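Local coordinates for protein acid phosphatase (Mycobacterium tuberculosis, PDB 2A6P) that hydrolyses phosphate monoesters of broad range, including sugar phosphates, and can serve in vivo as a fructose-1,6-bisphosphatase in gluconeogenesis, at residues A[10-15]-A[181-186]; A[55-60]-A[144-149]; A[61-66]-A[81-86]. One frame throughout, in Å; residues are numbered along the deposited sequence.

Contact 1: residues A[10-15]-A[181-186]; sequences NHRLLL and IGICGF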
ATOM      1  N   ASN A  10      -2.282  -5.648  18.821  1.00 29.93           N
ATOM      2  CA  ASN A  10      -3.476  -6.280  18.303  1.00 28.76           C
ATOM      3  C   ASN A  10      -4.390  -5.236  17.657  1.00 28.10           C
ATOM      4  O   ASN A  10      -5.523  -5.553  17.287  1.00 29.15           O
ATOM      5  CB  ASN A  10      -4.200  -6.976  19.459  1.00 28.61           C
ATOM      6  CG  ASN A  10      -3.267  -7.842  20.288  1.00 27.84           C
ATOM      7  OD1 ASN A  10      -3.449  -8.001  21.503  1.00 27.36           O
ATOM      8  ND2 ASN A  10      -2.262  -8.413  19.632  1.00 25.49           N
ATOM      9  N   HIS A  11      -3.904  -3.999  17.522  1.00 26.68           N
ATOM     10  CA  HIS A  11      -4.705  -2.933  16.912  1.00 25.64           C
ATOM     11  C   HIS A  11      -4.112  -2.302  15.653  1.00 24.67           C
ATOM     12  O   HIS A  11      -2.966  -2.584  15.285  1.00 22.71           O
ATOM     13  CB  HIS A  11      -5.028  -1.849  17.940  1.00 25.44           C
ATOM     14  CG  HIS A  11      -6.010  -2.296  18.976  1.00 27.33           C
ATOM     15  ND1 HIS A  11      -5.622  -2.825  20.190  1.00 27.41           N
ATOM     16  CD2 HIS A  11      -7.359  -2.406  18.930  1.00 27.80           C
ATOM     17  CE1 HIS A  11      -6.690  -3.248  20.842  1.00 27.84           C
ATOM     18  NE2 HIS A  11      -7.756  -3.007  20.100  1.00 28.01           N
ATOM     19  N   ARG A  12      -4.903  -1.444  15.003  1.00 22.43           N
ATOM     20  CA  ARG A  12      -4.501  -0.800  13.753  1.00 21.48           C
ATOM     21  C   ARG A  12      -4.667   0.718  13.698  1.00 19.17           C
ATOM     22  O   ARG A  12      -5.487   1.298  14.404  1.00 16.56           O
ATOM     23  CB  ARG A  12      -5.307  -1.380  12.586  1.00 22.03           C
ATOM     24  CG  ARG A  12      -5.161  -2.860  12.344  1.00 26.13           C
ATOM     25  CD  ARG A  12      -6.298  -3.359  11.454  1.00 27.36           C
ATOM     26  NE  ARG A  12      -7.598  -3.148  12.092  1.00 31.31           N
ATOM     27  CZ  ARG A  12      -8.776  -3.446  11.545  1.00 32.21           C
ATOM     28  NH1 ARG A  12      -8.841  -3.980  10.328  1.00 32.10           N
ATOM     29  NH2 ARG A  12      -9.895  -3.207  12.222  1.00 33.64           N
ATOM     30  N   LEU A  13      -3.889   1.346  12.821  1.00 18.52           N
ATOM     31  CA  LEU A  13      -3.961   2.791  12.601  1.00 17.05           C
ATOM     32  C   LEU A  13      -4.527   2.981  11.190  1.00 16.59           C
ATOM     33  O   LEU A  13      -3.897   2.582  10.210  1.00 16.96           O
ATOM     34  CB  LEU A  13      -2.565   3.428  12.685  1.00 15.78           C
ATOM     35  CG  LEU A  13      -2.416   4.856  12.132  1.00 14.29           C
ATOM     36  CD1 LEU A  13      -3.334   5.819  12.884  1.00 14.68           C
ATOM     37  CD2 LEU A  13      -0.975   5.300  12.242  1.00 14.73           C
ATOM     38  N   LEU A  14      -5.721   3.550  11.078  1.00 16.17           N
ATOM     39  CA  LEU A  14      -6.291   3.758   9.752  1.00 17.02           C
ATOM     40  C   LEU A  14      -6.207   5.238   9.430  1.00 17.40           C
ATOM     41  O   LEU A  14      -6.276   6.078  10.326  1.00 17.97           O
ATOM     42  CB  LEU A  14      -7.761   3.326   9.679  1.00 17.06           C
ATOM     43  CG  LEU A  14      -8.388   2.135  10.420  1.00 19.28           C
ATOM     44  CD1 LEU A  14      -9.380   1.475   9.473  1.00 18.50           C
ATOM     45  CD2 LEU A  14      -7.359   1.135  10.880  1.00 21.27           C
ATOM     46  N   LEU A  15      -6.038   5.557   8.152  1.00 16.58           N
ATOM     47  CA  LEU A  15      -5.981   6.946   7.722  1.00 15.94           C
ATOM     48  C   LEU A  15      -6.980   7.130   6.599  1.00 15.83           C
ATOM     49  O   LEU A  15      -7.067   6.298   5.702  1.00 17.62           O
ATOM     50  CB  LEU A  15      -4.585   7.322   7.225  1.00 16.29           C
ATOM     51  CG  LEU A  15      -3.468   7.178   8.256  1.00 18.20           C
ATOM     52  CD1 LEU A  15      -2.939   5.743   8.265  1.00 17.68           C
ATOM     53  CD2 LEU A  15      -2.367   8.142   7.905  1.00 17.70           C
ATOM     54  N   ILE A 181      -8.469   5.067   1.849  1.00 13.40           N
ATOM     55  CA  ILE A 181      -8.054   4.573   3.155  1.00 14.17           C
ATOM     56  C   ILE A 181      -6.744   3.771   3.108  1.00 14.30           C
ATOM     57  O   ILE A 181      -6.533   2.950   2.213  1.00 12.79           O
ATOM     58  CB  ILE A 181      -9.169   3.664   3.767  1.00 16.44           C
ATOM     59  CG1 ILE A 181     -10.469   4.467   3.945  1.00 16.97           C
ATOM     60  CG2 ILE A 181      -8.704   3.055   5.094  1.00 13.40           C
ATOM     61  CD1 ILE A 181     -11.663   3.604   4.332  1.00 16.35           C
ATOM     62  N   GLY A 182      -5.865   4.047   4.070  1.00 14.08           N
ATOM     63  CA  GLY A 182      -4.609   3.325   4.194  1.00 14.25           C
ATOM     64  C   GLY A 182      -4.664   2.717   5.588  1.00 12.85           C
ATOM     65  O   GLY A 182      -5.237   3.347   6.483  1.00 13.61           O
ATOM     66  N   ILE A 183      -4.113   1.511   5.785  1.00 12.23           N
ATOM     67  CA  ILE A 183      -4.148   0.852   7.097  1.00 11.45           C
ATOM     68  C   ILE A 183      -2.774   0.358   7.544  1.00 13.33           C
ATOM     69  O   ILE A 183      -2.108  -0.388   6.833  1.00 15.68           O
ATOM     70  CB  ILE A 183      -5.132  -0.349   7.101  1.00  9.96           C
ATOM     71  CG1 ILE A 183      -6.546   0.135   6.757  1.00  7.07           C
ATOM     72  CG2 ILE A 183      -5.105  -1.047   8.449  1.00  7.89           C
ATOM     73  CD1 ILE A 183      -7.570  -0.937   6.729  1.00  7.19           C
ATOM     74  N   CYS A 184      -2.356   0.784   8.730  1.00 14.59           N
ATOM     75  CA  CYS A 184      -1.053   0.404   9.279  1.00 16.21           C
ATOM     76  C   CYS A 184      -1.202  -0.574  10.439  1.00 17.64           C
ATOM     77  O   CYS A 184      -2.073  -0.406  11.285  1.00 19.42           O
ATOM     78  CB  CYS A 184      -0.303   1.638   9.769  1.00 13.65           C
ATOM     79  SG  CYS A 184       0.085   2.827   8.515  1.00 17.95           S
ATOM     80  N   GLY A 185      -0.345  -1.589  10.470  1.00 19.28           N
ATOM     81  CA  GLY A 185      -0.378  -2.580  11.528  1.00 21.23           C
ATOM     82  C   GLY A 185       1.004  -3.161  11.784  1.00 23.27           C
ATOM     83  O   GLY A 185       2.002  -2.444  11.690  1.00 23.04           O
ATOM     84  N   PHE A 186       1.063  -4.454  12.113  1.00 24.56           N
ATOM     85  CA  PHE A 186       2.334  -5.141  12.384  1.00 27.50           C
ATOM     86  C   PHE A 186       2.327  -6.558  11.812  1.00 28.59           C
ATOM     87  O   PHE A 186       1.272  -7.151  11.624  1.00 30.31           O
ATOM     88  CB  PHE A 186       2.592  -5.304  13.893  1.00 26.69           C
ATOM     89  CG  PHE A 186       2.615  -4.025  14.677  1.00 26.25           C
ATOM     90  CD1 PHE A 186       1.440  -3.317  14.922  1.00 26.31           C
ATOM     91  CD2 PHE A 186       3.815  -3.547  15.212  1.00 24.83           C
ATOM     92  CE1 PHE A 186       1.456  -2.147  15.696  1.00 26.13           C
ATOM     93  CE2 PHE A 186       3.841  -2.385  15.982  1.00 25.18           C
ATOM     94  CZ  PHE A 186       2.657  -1.681  16.226  1.00 24.97           C
TER

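Contact 2: residues A[55-60]-A[144-149]; sequences LELDDP and SRDVLF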
ATOM      1  N   LEU A  55     -15.107  -2.735   8.328  1.00 42.23           N
ATOM      2  CA  LEU A  55     -13.715  -2.971   8.691  1.00 42.43           C
ATOM      3  C   LEU A  55     -13.626  -3.484  10.130  1.00 42.94           C
ATOM      4  O   LEU A  55     -12.537  -3.780  10.630  1.00 42.87           O
ATOM      5  CB  LEU A  55     -12.885  -1.692   8.531  1.00 42.19           C
ATOM      6  CG  LEU A  55     -12.545  -1.327   7.084  1.00 43.12           C
ATOM      7  CD1 LEU A  55     -11.706  -0.065   7.062  1.00 44.43           C
ATOM      8  CD2 LEU A  55     -11.777  -2.467   6.433  1.00 44.42           C
ATOM      9  N   GLU A  56     -14.784  -3.595  10.780  1.00 43.20           N
ATOM     10  CA  GLU A  56     -14.869  -4.074  12.156  1.00 43.34           C
ATOM     11  C   GLU A  56     -13.802  -3.455  13.041  1.00 41.56           C
ATOM     12  O   GLU A  56     -12.887  -4.138  13.501  1.00 40.24           O
ATOM     13  CB  GLU A  56     -14.764  -5.605  12.194  1.00 46.35           C
ATOM     14  CG  GLU A  56     -15.959  -6.309  11.543  1.00 50.59           C
ATOM     15  CD  GLU A  56     -15.969  -7.816  11.757  1.00 53.71           C
ATOM     16  OE1 GLU A  56     -16.024  -8.262  12.932  1.00 53.01           O
ATOM     17  OE2 GLU A  56     -15.933  -8.549  10.741  1.00 54.65           O
ATOM     18  N   LEU A  57     -13.933  -2.152  13.274  1.00 40.01           N
ATOM     19  CA  LEU A  57     -12.986  -1.411  14.099  1.00 38.92           C
ATOM     20  C   LEU A  57     -13.318  -1.522  15.589  1.00 38.37           C
ATOM     21  O   LEU A  57     -14.485  -1.494  15.987  1.00 38.71           O
ATOM     22  CB  LEU A  57     -12.974   0.055  13.666  1.00 38.20           C
ATOM     23  CG  LEU A  57     -12.775   0.264  12.162  1.00 36.94           C
ATOM     24  CD1 LEU A  57     -12.722   1.756  11.856  1.00 36.86           C
ATOM     25  CD2 LEU A  57     -11.494  -0.427  11.714  1.00 36.06           C
ATOM     26  N   ASP A  58     -12.278  -1.634  16.406  1.00 37.76           N
ATOM     27  CA  ASP A  58     -12.437  -1.771  17.843  1.00 37.89           C
ATOM     28  C   ASP A  58     -12.507  -0.436  18.587  1.00 36.98           C
ATOM     29  O   ASP A  58     -11.487   0.226  18.793  1.00 35.66           O
ATOM     30  CB  ASP A  58     -11.286  -2.610  18.404  1.00 40.01           C
ATOM     31  CG  ASP A  58     -11.505  -3.004  19.843  1.00 42.12           C
ATOM     32  OD1 ASP A  58     -12.499  -3.704  20.107  1.00 46.81           O
ATOM     33  OD2 ASP A  58     -10.693  -2.620  20.710  1.00 44.29           O
ATOM     34  N   ASP A  59     -13.717  -0.059  18.990  1.00 35.91           N
ATOM     35  CA  ASP A  59     -13.942   1.176  19.742  1.00 35.54           C
ATOM     36  C   ASP A  59     -12.920   2.245  19.338  1.00 33.18           C
ATOM     37  O   ASP A  59     -12.154   2.733  20.166  1.00 34.04           O
ATOM     38  CB  ASP A  59     -13.849   0.872  21.241  1.00 37.98           C
ATOM     39  CG  ASP A  59     -14.165   2.077  22.107  1.00 41.74           C
ATOM     40  OD1 ASP A  59     -15.113   2.829  21.767  1.00 42.20           O
ATOM     41  OD2 ASP A  59     -13.470   2.260  23.135  1.00 41.88           O
ATOM     42  N   PRO A  60     -12.917   2.626  18.050  1.00 30.41           N
ATOM     43  CA  PRO A  60     -12.040   3.614  17.410  1.00 27.76           C
ATOM     44  C   PRO A  60     -12.019   5.032  17.980  1.00 25.97           C
ATOM     45  O   PRO A  60     -13.073   5.621  18.254  1.00 26.10           O
ATOM     46  CB  PRO A  60     -12.541   3.645  15.965  1.00 27.71           C
ATOM     47  CG  PRO A  60     -13.290   2.385  15.807  1.00 29.03           C
ATOM     48  CD  PRO A  60     -13.962   2.195  17.106  1.00 29.36           C
ATOM     49  N   SER A 144      -5.106  -0.081  23.527  1.00 32.76           N
ATOM     50  CA  SER A 144      -6.408  -0.592  23.923  1.00 32.23           C
ATOM     51  C   SER A 144      -7.492  -0.486  22.853  1.00 32.02           C
ATOM     52  O   SER A 144      -8.547  -1.107  22.980  1.00 32.54           O
ATOM     53  CB  SER A 144      -6.875   0.142  25.184  1.00 34.56           C
ATOM     54  OG  SER A 144      -7.040   1.528  24.931  1.00 33.94           O
ATOM     55  N   ARG A 145      -7.241   0.291  21.802  1.00 31.00           N
ATOM     56  CA  ARG A 145      -8.237   0.465  20.743  1.00 30.12           C
ATOM     57  C   ARG A 145      -7.608   0.810  19.383  1.00 28.80           C
ATOM     58  O   ARG A 145      -6.398   1.072  19.292  1.00 28.88           O
ATOM     59  CB  ARG A 145      -9.219   1.579  21.148  1.00 32.85           C
ATOM     60  CG  ARG A 145      -8.565   2.974  21.269  1.00 35.10           C
ATOM     61  CD  ARG A 145      -9.350   3.949  22.161  1.00 36.66           C
ATOM     62  NE  ARG A 145     -10.696   4.228  21.662  1.00 39.36           N
ATOM     63  CZ  ARG A 145     -11.504   5.163  22.158  1.00 42.24           C
ATOM     64  NH1 ARG A 145     -11.100   5.920  23.171  1.00 42.06           N
ATOM     65  NH2 ARG A 145     -12.719   5.343  21.644  1.00 42.71           N
ATOM     66  N   ASP A 146      -8.437   0.801  18.337  1.00 26.16           N
ATOM     67  CA  ASP A 146      -7.993   1.150  16.990  1.00 24.16           C
ATOM     68  C   ASP A 146      -8.002   2.674  16.859  1.00 23.25           C
ATOM     69  O   ASP A 146      -8.775   3.355  17.541  1.00 23.83           O
ATOM     70  CB  ASP A 146      -8.918   0.546  15.924  1.00 22.15           C
ATOM     71  CG  ASP A 146      -8.700  -0.954  15.736  1.00 23.50           C
ATOM     72  OD1 ASP A 146      -7.552  -1.424  15.898  1.00 22.81           O
ATOM     73  OD2 ASP A 146      -9.676  -1.663  15.406  1.00 24.49           O
ATOM     74  N   VAL A 147      -7.144   3.202  15.984  1.00 21.84           N
ATOM     75  CA  VAL A 147      -7.035   4.652  15.757  1.00 20.03           C
ATOM     76  C   VAL A 147      -7.349   5.056  14.309  1.00 20.63           C
ATOM     77  O   VAL A 147      -6.904   4.403  13.366  1.00 20.59           O
ATOM     78  CB  VAL A 147      -5.602   5.162  16.111  1.00 18.18           C
ATOM     79  CG1 VAL A 147      -5.457   6.635  15.747  1.00 17.01           C
ATOM     80  CG2 VAL A 147      -5.329   4.952  17.599  1.00 18.16           C
ATOM     81  N   LEU A 148      -8.116   6.134  14.140  1.00 21.29           N
ATOM     82  CA  LEU A 148      -8.469   6.626  12.808  1.00 21.40           C
ATOM     83  C   LEU A 148      -8.140   8.110  12.612  1.00 21.03           C
ATOM     84  O   LEU A 148      -8.655   8.974  13.327  1.00 18.82           O
ATOM     85  CB  LEU A 148      -9.961   6.395  12.524  1.00 22.08           C
ATOM     86  CG  LEU A 148     -10.524   7.035  11.241  1.00 24.51           C
ATOM     87  CD1 LEU A 148      -9.785   6.519  10.029  1.00 24.23           C
ATOM     88  CD2 LEU A 148     -12.000   6.727  11.113  1.00 26.03           C
ATOM     89  N   PHE A 149      -7.273   8.394  11.645  1.00 19.49           N
ATOM     90  CA  PHE A 149      -6.903   9.768  11.338  1.00 17.28           C
ATOM     91  C   PHE A 149      -7.666  10.197  10.103  1.00 17.68           C
ATOM     92  O   PHE A 149      -7.616   9.506   9.078  1.00 18.30           O
ATOM     93  CB  PHE A 149      -5.407   9.897  10.992  1.00 15.95           C
ATOM     94  CG  PHE A 149      -4.459   9.769  12.163  1.00 12.13           C
ATOM     95  CD1 PHE A 149      -4.913   9.788  13.480  1.00 12.13           C
ATOM     96  CD2 PHE A 149      -3.085   9.686  11.932  1.00 12.00           C
ATOM     97  CE1 PHE A 149      -4.004   9.728  14.558  1.00 11.23           C
ATOM     98  CE2 PHE A 149      -2.173   9.627  12.992  1.00 11.69           C
ATOM     99  CZ  PHE A 149      -2.634   9.648  14.311  1.00 10.40           C
TER

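Contact 3: residues A[61-66]-A[81-86]; sequences IVICSP and VNEVTG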
ATOM      1  N   ILE A  61     -10.819   5.583  18.153  1.00 24.04           N
ATOM      2  CA  ILE A  61     -10.704   6.964  18.597  1.00 21.99           C
ATOM      3  C   ILE A  61     -10.402   7.710  17.294  1.00 21.03           C
ATOM      4  O   ILE A  61      -9.430   7.400  16.599  1.00 21.40           O
ATOM      5  CB  ILE A  61      -9.560   7.184  19.621  1.00 20.78           C
ATOM      6  CG1 ILE A  61      -9.461   8.682  19.951  1.00 20.43           C
ATOM      7  CG2 ILE A  61      -8.260   6.640  19.084  1.00 18.70           C
ATOM      8  CD1 ILE A  61      -8.379   9.031  20.968  1.00 22.95           C
ATOM      9  N   VAL A  62     -11.261   8.667  16.954  1.00 19.73           N
ATOM     10  CA  VAL A  62     -11.118   9.439  15.718  1.00 19.32           C
ATOM     11  C   VAL A  62     -10.526  10.833  15.914  1.00 18.65           C
ATOM     12  O   VAL A  62     -11.091  11.672  16.630  1.00 18.36           O
ATOM     13  CB  VAL A  62     -12.485   9.583  15.006  1.00 18.97           C
ATOM     14  CG1 VAL A  62     -12.317  10.338  13.701  1.00 19.59           C
ATOM     15  CG2 VAL A  62     -13.103   8.192  14.763  1.00 19.33           C
ATOM     16  N   ILE A  63      -9.382  11.060  15.272  1.00 18.92           N
ATOM     17  CA  ILE A  63      -8.670  12.330  15.320  1.00 18.74           C
ATOM     18  C   ILE A  63      -8.829  12.950  13.933  1.00 19.47           C
ATOM     19  O   ILE A  63      -8.597  12.279  12.920  1.00 19.84           O
ATOM     20  CB  ILE A  63      -7.173  12.115  15.645  1.00 20.47           C
ATOM     21  CG1 ILE A  63      -7.015  11.476  17.030  1.00 21.58           C
ATOM     22  CG2 ILE A  63      -6.447  13.454  15.674  1.00 22.37           C
ATOM     23  CD1 ILE A  63      -7.515  10.062  17.128  1.00 24.25           C
ATOM     24  N   CYS A  64      -9.204  14.225  13.882  1.00 18.04           N
ATOM     25  CA  CYS A  64      -9.464  14.891  12.605  1.00 18.24           C
ATOM     26  C   CYS A  64      -8.731  16.219  12.386  1.00 18.19           C
ATOM     27  O   CYS A  64      -8.480  16.957  13.330  1.00 17.79           O
ATOM     28  CB  CYS A  64     -10.985  15.121  12.476  1.00 17.58           C
ATOM     29  SG  CYS A  64     -11.625  15.705  10.868  1.00 17.60           S
ATOM     30  N   SER A  65      -8.397  16.512  11.130  1.00 18.62           N
ATOM     31  CA  SER A  65      -7.733  17.766  10.783  1.00 18.78           C
ATOM     32  C   SER A  65      -8.772  18.899  10.921  1.00 18.92           C
ATOM     33  O   SER A  65      -9.972  18.708  10.648  1.00 18.84           O
ATOM     34  CB  SER A  65      -7.212  17.710   9.352  1.00 20.13           C
ATOM     35  OG  SER A  65      -6.871  19.009   8.902  1.00 21.64           O
ATOM     36  N   PRO A  66      -8.325  20.093  11.325  1.00 16.92           N
ATOM     37  CA  PRO A  66      -9.210  21.253  11.511  1.00 17.80           C
ATOM     38  C   PRO A  66      -9.909  21.818  10.278  1.00 17.08           C
ATOM     39  O   PRO A  66     -10.893  22.539  10.409  1.00 17.25           O
ATOM     40  CB  PRO A  66      -8.284  22.291  12.155  1.00 19.69           C
ATOM     41  CG  PRO A  66      -7.229  21.449  12.830  1.00 18.62           C
ATOM     42  CD  PRO A  66      -6.966  20.398  11.793  1.00 17.49           C
ATOM     43  N   VAL A  81     -16.164  12.497  15.862  1.00 23.87           N
ATOM     44  CA  VAL A  81     -14.788  12.916  16.116  1.00 22.09           C
ATOM     45  C   VAL A  81     -14.479  13.102  17.601  1.00 23.20           C
ATOM     46  O   VAL A  81     -15.218  13.776  18.322  1.00 24.24           O
ATOM     47  CB  VAL A  81     -14.472  14.233  15.357  1.00 21.37           C
ATOM     48  CG1 VAL A  81     -13.040  14.687  15.659  1.00 19.31           C
ATOM     49  CG2 VAL A  81     -14.665  14.020  13.858  1.00 19.07           C
ATOM     50  N   ASN A  82     -13.371  12.511  18.043  1.00 22.11           N
ATOM     51  CA  ASN A  82     -12.946  12.589  19.439  1.00 22.37           C
ATOM     52  C   ASN A  82     -11.967  13.731  19.683  1.00 21.76           C
ATOM     53  O   ASN A  82     -11.988  14.347  20.743  1.00 22.83           O
ATOM     54  CB  ASN A  82     -12.295  11.266  19.870  1.00 21.45           C
ATOM     55  CG  ASN A  82     -13.256  10.101  19.805  1.00 23.86           C
ATOM     56  OD1 ASN A  82     -14.222  10.048  20.563  1.00 25.40           O
ATOM     57  ND2 ASN A  82     -13.006   9.167  18.894  1.00 20.66           N
ATOM     58  N   GLU A  83     -11.108  14.005  18.705  1.00 21.54           N
ATOM     59  CA  GLU A  83     -10.117  15.074  18.833  1.00 22.72           C
ATOM     60  C   GLU A  83      -9.916  15.796  17.495  1.00 22.31           C
ATOM     61  O   GLU A  83      -9.754  15.154  16.451  1.00 20.89           O
ATOM     62  CB  GLU A  83      -8.756  14.508  19.261  1.00 24.41           C
ATOM     63  CG  GLU A  83      -8.762  13.445  20.360  1.00 30.50           C
ATOM     64  CD  GLU A  83      -8.647  14.016  21.767  1.00 33.16           C
ATOM     65  OE1 GLU A  83      -7.993  15.067  21.929  1.00 35.63           O
ATOM     66  OE2 GLU A  83      -9.189  13.405  22.716  1.00 35.78           O
ATOM     67  N   VAL A  84      -9.937  17.127  17.533  1.00 21.46           N
ATOM     68  CA  VAL A  84      -9.699  17.937  16.341  1.00 20.20           C
ATOM     69  C   VAL A  84      -8.374  18.631  16.633  1.00 19.86           C
ATOM     70  O   VAL A  84      -8.247  19.314  17.645  1.00 20.53           O
ATOM     71  CB  VAL A  84     -10.798  18.993  16.120  1.00 19.40           C
ATOM     72  CG1 VAL A  84     -10.448  19.868  14.910  1.00 19.99           C
ATOM     73  CG2 VAL A  84     -12.128  18.308  15.891  1.00 19.22           C
ATOM     74  N   THR A  85      -7.384  18.444  15.763  1.00 18.06           N
ATOM     75  CA  THR A  85      -6.076  19.035  15.986  1.00 18.23           C
ATOM     76  C   THR A  85      -5.305  19.347  14.705  1.00 18.99           C
ATOM     77  O   THR A  85      -5.339  18.589  13.732  1.00 17.92           O
ATOM     78  CB  THR A  85      -5.220  18.096  16.889  1.00 20.13           C
ATOM     79  OG1 THR A  85      -3.847  18.524  16.904  1.00 20.77           O
ATOM     80  CG2 THR A  85      -5.303  16.658  16.377  1.00 21.05           C
ATOM     81  N   GLY A  86      -4.612  20.484  14.717  1.00 19.36           N
ATOM     82  CA  GLY A  86      -3.826  20.884  13.569  1.00 17.49           C
ATOM     83  C   GLY A  86      -2.690  19.909  13.346  1.00 18.33           C
ATOM     84  O   GLY A  86      -1.980  19.989  12.345  1.00 18.91           O
TER

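Contact 1: residues A[10-15]-A[181-186]
L13-L15 pairs antiparallel with 181-186, the short strand axes 4.7 Å apart and 165° between their directions, with L13 facing C184 and L15 facing G182 in hydrogen-bonded pairs and L14 facing I183 in the non-hydrogen-bonded pair between them. L13 and C184 exchange bonds, L13 N to C184 O at 3.0 Å and C184 N to L13 O at 2.8 Å; L15 and G182 do the same. L14 and I183 lie side by side on one face: L14 CD2 meets I183 CG2 at 4.0 Å, and L14 CD1 touches CG1 and CD1 of the same isoleucine. With CG1 beside the backbone N (chi1 -60°), CG2 of I183 points opposite that N, where it also meets R12 CD at 4.0 Å as the arginine chain slants across it. R12 NH2 goes on to a hydrogen bond with L55 O. On the other face L13 CB meets C184 CB at 4.1 Å, and L15 CD1 lies 4.2 Å from C184 SG. Helix 153-163 covers this second face, with W163 against L13 and C184 and V159 against L15. In the plane of the sheet, strand 147-151 flanks 13-17 and strand 190-199 flanks 180-187.

Contact 2: residues A[55-60]-A[144-149]
D58 and D146 are joined by two nearly straight hydrogen bonds: D58 N gives to D146 OD2 at 2.8 Å, and D146 N returns one to D58 O at 3.1 Å. The carboxylate oxygen is met on its anti side, with the donor 32° out of the carboxylate plane. D146 OD1 takes R12 N, so this buried side chain ties the loop and the N-terminal segment together. Beside it R145 NE binds D59 O at 2.6 Å, the oxygen lying close to the guanidinium plane, while R145 NH2 adds a weak bond to the same carbonyl. D59 OD2 lies over one face of the guanidinium, toward its rim, the two planes 18° apart; D59 OD1 to R145 NH2, 3.5 Å, is therefore a salt bridge of charge alone, with no N-H aimed at the oxygen. D58 OD2 turns to H11 NE2. Farther out, P60 CA makes a CH...O contact of 3.3 Å with D146 O, and L57 turns its side chain to R12 and L14. These bonds join two surface loops of the histidine phosphatase fold, away from the probable catalytic site: the connection from helix 39-53 to strand 61-64 and the lead-in to strand 147-151.

Contact 3: residues A[61-66]-A[81-86]
I63 and C64 pair in parallel with E83 and V84, and their side chains alternate between the two faces of the sheet. On the face of I63, the isoleucine lies alongside two neighbours that point the same way: CG1 rests 4.1 Å from E83 CB, and CG2 presses on T85 CG2 at 3.5 Å, tighter than usual for two methyls. T85 CG2 occupies the position between its backbone N and carbonyl carbon, which leaves OG1 anti to the N and turned to L87 N. The E83 chain bends at chi2 (-90°), so that past CB its carboxylate leads away from I63.

On the opposite face C64 CB nestles against the fork of V81, 3.8 Å from CG1 and 4.1 Å from CG2; V62 CG1 reaches the second branch of that fork more loosely. Farther along, V84 CG1 touches P66 at CA and CG, while the edge of the proline ring lodges against the T85-G86 peptide, with P66 CG 3.4 Å from G86 N. The backbones hold this fit: V62 O is gripped by both N82 N and E83 N, C64 N binds E83 O at 2.8 Å, and T85 N binds C64 O.

Helix 68-76 links the two strands and covers the C64 face, L71 touching C64 and V84, and A74 touching V81. Together they form a beta-alpha-beta crossover at one margin of the histidine phosphatase sheet. S65, just past the strand, touches H152, which probably stabilises the transition state.

How the contacts relate
Contacts 1 and 3 pair neighbouring strands of one mixed sheet, while contact 2 sets a loop against the lead-in to its strand 147-151; along the chain they nest, 3 inside 2 inside 1. That strand joins them: L14 N and L14 O probably bond to V147 O (2.7 Å) and F149 N (2.8 Å), tying contacts 1 and 2, while on its other side L148 O probably takes I63 N at 2.9 Å from contact 3. Contacts 1 and 3, centres about 17 Å apart, do not touch. The catalytic end lies nearest contact 3: the S65 side chain is about 6 Å from that of E90, the probable proton donor/acceptor, against about 10 Å for L15.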